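Local atomic coordinates of IscA (PDB entry 1X0G), a protein that binds a [2Fe-2S] cluster between its subunits and probably serves as a scaffold for iron-sulfur cluster assembly. Residues Q31-D43 and Q99-R111. Sequence-based numbering, arbitrary orientation.
Sequences QVQPSECGDWRYD and QTCGCGMAFRVSR. With NA (sodium ion), chain G; FES (Fe2/s2 (inorganic) cluster), chain H.
Phe107 meets Tyr42 and Trp40 because its CG sits between the backbone N and the carbonyl carbon (chi1 63°), while Tyr42 turns its CG anti to its own carbonyl carbon. The Tyr42 and Phe107 rings are roughly parallel, 29° apart, but offset so far that they hardly overlap. Phe107 CE2 stands over one face of the tyrosine ring, 3.4 Å from Tyr42 CZ. Trp40 CB lies over a face of the Phe107 ring, a CH-pi contact 4.2 Å from its centroid. Val32 CG1 meets the edge of the Phe107 ring. Tyr42 OH is hydrogen-bonded to a water oxygen at 2.7 Å and also to Asn94. With an alanine at Tyr42, the ring over Phe107 CE2 would be gone, which is likely to open a gap there and leave the water without its phenol partner.

Strands 40-43 and 106-108 pair antiparallel. Phe107 N donates to Trp40 O at 3.0 Å. Asp39 and Trp40 both face Phe107, a classic beta bulge, and both N-H groups donate to Phe107 O; the Asp39 donor stands 55° out of the carbonyl plane. Asp39 OD2 takes Val109 N at 3.3 Å and forms a salt bridge with Arg111 of the fourth subunit.

Ala106 CB packs 3.8 Å from Cys37 CB. Cys101 and Cys103 bind one iron of the cluster, Cys37 the other. Gly38 O, Ser35 O and Glu36 O hold the sodium ion with a water and Glu36 O of the second subunit. The pairing brings Cys37 CB beside Cys101 CB, and the type I turn Cys101-Gly104 carries Cys103. The cluster's fourth cysteine is Cys103 of the second subunit, consistent with a scaffold shared between subunits.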
loop_
_atom_site.group_PDB
_atom_site.type_symbol
_atom_site.label_atom_id
_atom_site.label_comp_id
_atom_site.label_asym_id
_atom_site.label_seq_id
_atom_site.Cartn_x
_atom_site.Cartn_y
_atom_site.Cartn_z
ATOM N N GLN C 31 -4.974 -4.242 15.648
ATOM C CA GLN C 31 -3.832 -4.065 14.746
ATOM C C GLN C 31 -4.297 -3.047 13.691
ATOM O O GLN C 31 -5.465 -2.592 13.802
ATOM C CB GLN C 31 -3.376 -5.396 14.200
ATOM C CG GLN C 31 -4.084 -5.903 13.016
ATOM C CD GLN C 31 -3.544 -7.245 12.566
ATOM O OE1 GLN C 31 -2.488 -7.688 13.028
ATOM N NE2 GLN C 31 -4.272 -7.923 11.698
ATOM N N VAL C 32 -3.449 -2.686 12.715
ATOM C CA VAL C 32 -3.863 -1.824 11.606
ATOM C C VAL C 32 -3.692 -2.504 10.296
ATOM O O VAL C 32 -3.041 -3.494 10.215
ATOM C CB VAL C 32 -2.987 -0.545 11.514
ATOM C CG1 VAL C 32 -3.071 0.231 12.732
ATOM C CG2 VAL C 32 -1.534 -0.889 11.219
ATOM N N GLN C 33 -4.187 -1.916 9.225
ATOM C CA GLN C 33 -4.107 -2.529 7.898
ATOM C C GLN C 33 -4.049 -1.362 6.945
ATOM O O GLN C 33 -4.738 -0.416 7.186
ATOM C CB GLN C 33 -5.434 -3.102 7.671
ATOM C CG GLN C 33 -5.447 -4.424 7.097
ATOM C CD GLN C 33 -6.610 -4.515 6.043
ATOM O OE1 GLN C 33 -7.783 -4.078 6.351
ATOM N NE2 GLN C 33 -6.296 -5.062 4.787
ATOM N N PRO C 34 -3.255 -1.383 5.886
ATOM C CA PRO C 34 -3.217 -0.261 4.973
ATOM C C PRO C 34 -4.612 0.084 4.536
ATOM O O PRO C 34 -5.436 -0.793 4.484
ATOM C CB PRO C 34 -2.528 -0.823 3.747
ATOM C CG PRO C 34 -1.684 -1.947 4.277
ATOM C CD PRO C 34 -2.351 -2.477 5.491
ATOM N N SER C 35 -4.894 1.344 4.188
ATOM C CA SER C 35 -6.249 1.797 4.024
ATOM C C SER C 35 -6.414 2.640 2.748
ATOM O O SER C 35 -5.516 3.317 2.291
ATOM C CB SER C 35 -6.647 2.601 5.229
ATOM O OG SER C 35 -7.946 3.127 5.006
ATOM N N GLU C 36 -7.543 2.533 2.096
ATOM C CA GLU C 36 -7.763 3.419 0.983
ATOM C C GLU C 36 -8.062 4.790 1.600
ATOM O O GLU C 36 -7.666 5.766 1.042
ATOM C CB GLU C 36 -8.904 2.956 0.055
ATOM C CG GLU C 36 -8.760 1.612 -0.544
ATOM C CD GLU C 36 -8.113 1.695 -1.893
ATOM O OE1 GLU C 36 -8.717 2.344 -2.764
ATOM O OE2 GLU C 36 -7.013 1.102 -2.119
ATOM N N CYS C 37 -8.755 4.893 2.724
ATOM C CA CYS C 37 -8.902 6.198 3.339
ATOM C C CYS C 37 -7.750 6.366 4.310
ATOM O O CYS C 37 -7.466 5.502 5.148
ATOM C CB CYS C 37 -10.271 6.392 4.027
ATOM S SG CYS C 37 -11.617 6.266 2.749
ATOM N N GLY C 38 -7.076 7.483 4.192
ATOM C CA GLY C 38 -5.939 7.721 4.975
ATOM C C GLY C 38 -4.965 6.613 4.793
ATOM O O GLY C 38 -4.757 6.088 3.687
ATOM N N ASP C 39 -4.346 6.246 5.896
ATOM C CA ASP C 39 -3.197 5.364 5.718
ATOM C C ASP C 39 -3.493 4.007 6.261
ATOM O O ASP C 39 -3.129 3.030 5.679
ATOM C CB ASP C 39 -1.928 5.897 6.422
ATOM C CG ASP C 39 -1.271 7.080 5.710
ATOM O OD1 ASP C 39 -1.095 7.225 4.448
ATOM O OD2 ASP C 39 -0.885 7.880 6.565
ATOM N N TRP C 40 -4.106 3.971 7.426
ATOM C CA TRP C 40 -4.208 2.744 8.174
ATOM C C TRP C 40 -5.657 2.637 8.574
ATOM O O TRP C 40 -6.250 3.658 8.940
ATOM C CB TRP C 40 -3.321 2.830 9.411
ATOM C CG TRP C 40 -1.833 2.894 9.133
ATOM C CD1 TRP C 40 -0.999 3.997 9.330
ATOM C CD2 TRP C 40 -0.987 1.865 8.616
ATOM N NE1 TRP C 40 0.273 3.684 8.992
ATOM C CE2 TRP C 40 0.325 2.384 8.572
ATOM C CE3 TRP C 40 -1.188 0.538 8.266
ATOM C CZ2 TRP C 40 1.420 1.643 8.103
ATOM C CZ3 TRP C 40 -0.101 -0.204 7.780
ATOM C CH2 TRP C 40 1.192 0.352 7.714
ATOM N N ARG C 41 -6.254 1.468 8.431
ATOM C CA ARG C 41 -7.560 1.182 9.025
ATOM C C ARG C 41 -7.268 0.410 10.268
ATOM O O ARG C 41 -6.336 -0.410 10.286
ATOM C CB ARG C 41 -8.325 0.294 8.082
ATOM C CG ARG C 41 -9.888 0.275 8.140
ATOM C CD ARG C 41 -10.203 -1.195 8.080
ATOM N NE ARG C 41 -11.508 -1.720 8.493
ATOM C CZ ARG C 41 -12.693 -1.297 8.033
ATOM N NH1 ARG C 41 -12.781 -0.234 7.183
ATOM N NH2 ARG C 41 -13.813 -1.941 8.445
ATOM N N TYR C 42 -7.996 0.684 11.342
ATOM C CA TYR C 42 -7.934 -0.198 12.496
ATOM C C TYR C 42 -8.493 -1.532 12.151
ATOM O O TYR C 42 -9.435 -1.668 11.290
ATOM C CB TYR C 42 -8.839 0.287 13.572
ATOM C CG TYR C 42 -8.427 1.572 14.052
ATOM C CD1 TYR C 42 -9.034 2.708 13.577
ATOM C CD2 TYR C 42 -7.395 1.668 14.978
ATOM C CE1 TYR C 42 -8.588 3.932 13.943
ATOM C CE2 TYR C 42 -6.961 2.918 15.377
ATOM C CZ TYR C 42 -7.555 4.036 14.829
ATOM O OH TYR C 42 -7.146 5.251 15.223
ATOM N N ASP C 43 -7.984 -2.537 12.832
ATOM C CA ASP C 43 -8.571 -3.850 12.686
ATOM C C ASP C 43 -8.744 -4.528 14.054
ATOM O O ASP C 43 -7.765 -4.730 14.874
ATOM C CB ASP C 43 -7.716 -4.675 11.762
ATOM C CG ASP C 43 -8.184 -6.095 11.708
ATOM O OD1 ASP C 43 -8.627 -6.512 10.610
ATOM O OD2 ASP C 43 -8.184 -6.798 12.775
ATOM N N GLN C 99 -4.722 13.002 10.904
ATOM C CA GLN C 99 -6.048 13.265 10.329
ATOM C C GLN C 99 -6.807 11.923 10.554
ATOM O O GLN C 99 -6.247 10.861 10.873
ATOM C CB GLN C 99 -6.016 13.595 8.804
ATOM C CG GLN C 99 -5.262 14.866 8.285
ATOM C CD GLN C 99 -4.089 14.531 7.239
ATOM O OE1 GLN C 99 -4.282 14.585 5.997
ATOM N NE2 GLN C 99 -2.881 14.176 7.769
ATOM N N THR C 100 -8.085 11.973 10.310
ATOM C CA THR C 100 -8.881 10.855 10.512
ATOM C C THR C 100 -9.818 10.923 9.339
ATOM O O THR C 100 -10.130 12.011 8.942
ATOM C CB THR C 100 -9.485 11.098 11.817
ATOM O OG1 THR C 100 -8.825 10.227 12.740
ATOM C CG2 THR C 100 -10.982 10.924 11.777
ATOM N N CYS C 101 -10.204 9.816 8.703
ATOM C CA CYS C 101 -11.176 9.928 7.578
ATOM C C CYS C 101 -12.552 10.357 8.021
ATOM O O CYS C 101 -12.857 10.379 9.228
ATOM C CB CYS C 101 -11.384 8.607 6.905
ATOM S SG CYS C 101 -12.124 7.500 8.052
ATOM N N GLY C 102 -13.388 10.696 7.024
ATOM C CA GLY C 102 -14.812 10.989 7.256
ATOM C C GLY C 102 -15.596 10.038 8.190
ATOM O O GLY C 102 -16.403 10.512 8.977
ATOM N N CYS C 103 -15.385 8.715 8.134
ATOM C CA CYS C 103 -16.260 7.733 8.825
ATOM C C CYS C 103 -15.588 7.200 10.092
ATOM O O CYS C 103 -16.127 6.382 10.819
ATOM C CB CYS C 103 -16.565 6.568 7.866
ATOM S SG CYS C 103 -15.289 5.303 7.963
ATOM N N GLY C 104 -14.353 7.637 10.313
ATOM C CA GLY C 104 -13.623 7.364 11.548
ATOM C C GLY C 104 -12.822 6.070 11.566
ATOM O O GLY C 104 -11.992 5.892 12.475
ATOM N N MET C 105 -13.067 5.160 10.618
ATOM C CA MET C 105 -12.404 3.865 10.672
ATOM C C MET C 105 -10.911 3.973 10.374
ATOM O O MET C 105 -10.118 3.138 10.785
ATOM C CB MET C 105 -13.085 2.838 9.741
ATOM C CG MET C 105 -14.608 2.479 10.090
ATOM S SD MET C 105 -14.855 2.096 11.873
ATOM C CE MET C 105 -15.424 3.625 12.676
ATOM N N ALA C 106 -10.544 5.015 9.657
ATOM C CA ALA C 106 -9.240 5.142 9.103
ATOM C C ALA C 106 -8.523 6.404 9.612
ATOM O O ALA C 106 -9.155 7.469 9.786
ATOM C CB ALA C 106 -9.399 5.222 7.567
ATOM N N PHE C 107 -7.206 6.348 9.752
ATOM C CA PHE C 107 -6.464 7.569 10.019
ATOM C C PHE C 107 -5.147 7.702 9.287
ATOM O O PHE C 107 -4.573 6.699 8.922
ATOM C CB PHE C 107 -6.161 7.626 11.450
ATOM C CG PHE C 107 -5.298 6.533 11.902
ATOM C CD1 PHE C 107 -3.975 6.772 12.198
ATOM C CD2 PHE C 107 -5.800 5.272 12.082
ATOM C CE1 PHE C 107 -3.151 5.772 12.696
ATOM C CE2 PHE C 107 -5.010 4.280 12.517
ATOM C CZ PHE C 107 -3.671 4.517 12.856
ATOM N N ARG C 108 -4.662 8.935 9.053
ATOM C CA ARG C 108 -3.255 9.112 8.539
ATOM C C ARG C 108 -2.335 9.452 9.677
ATOM O O ARG C 108 -2.821 9.878 10.708
ATOM C CB ARG C 108 -3.091 10.080 7.333
ATOM C CG ARG C 108 -4.276 10.969 6.932
ATOM C CD ARG C 108 -4.083 11.578 5.566
ATOM N NE ARG C 108 -4.821 10.871 4.506
ATOM C CZ ARG C 108 -5.412 11.456 3.437
ATOM N NH1 ARG C 108 -5.369 12.788 3.252
ATOM N NH2 ARG C 108 -6.088 10.712 2.548
ATOM N N VAL C 109 -1.038 9.185 9.547
ATOM C CA VAL C 109 -0.053 9.740 10.536
ATOM C C VAL C 109 0.869 10.805 9.932
ATOM O O VAL C 109 0.886 11.002 8.707
ATOM C CB VAL C 109 0.803 8.684 11.210
ATOM C CG1 VAL C 109 0.045 8.086 12.359
ATOM C CG2 VAL C 109 1.195 7.633 10.206
ATOM N N SER C 110 1.643 11.483 10.764
ATOM C CA SER C 110 2.375 12.641 10.240
ATOM C C SER C 110 3.495 12.219 9.296
ATOM O O SER C 110 4.094 11.186 9.495
ATOM C CB SER C 110 2.949 13.458 11.378
ATOM O OG SER C 110 3.809 12.622 12.133
ATOM N N ARG C 111 3.792 13.029 8.284
ATOM C CA ARG C 111 4.802 12.648 7.257
ATOM C C ARG C 111 6.269 12.484 7.762
ATOM O O ARG C 111 6.884 11.434 7.510
ATOM C CB ARG C 111 4.743 13.614 6.062
ATOM C CG ARG C 111 3.316 14.067 5.712
ATOM C CD ARG C 111 3.181 14.493 4.271
ATOM N NE ARG C 111 2.595 13.452 3.404
ATOM C CZ ARG C 111 2.307 13.608 2.099
ATOM N NH1 ARG C 111 2.542 14.756 1.448
ATOM N NH2 ARG C 111 1.770 12.599 1.433
HETATM NA NA NA G . -4.911 5.416 1.092
HETATM FE FE1 FES H . -13.614 6.261 6.714
HETATM FE FE2 FES H . -13.391 5.829 3.945
HETATM S S1 FES H . -13.932 7.547 5.087
HETATM S S2 FES H . -12.697 4.624 5.528
HETATM O O HOH W 1 -8.467 7.376 14.341
HETATM O O HOH W 2 -5.359 4.839 -0.924
#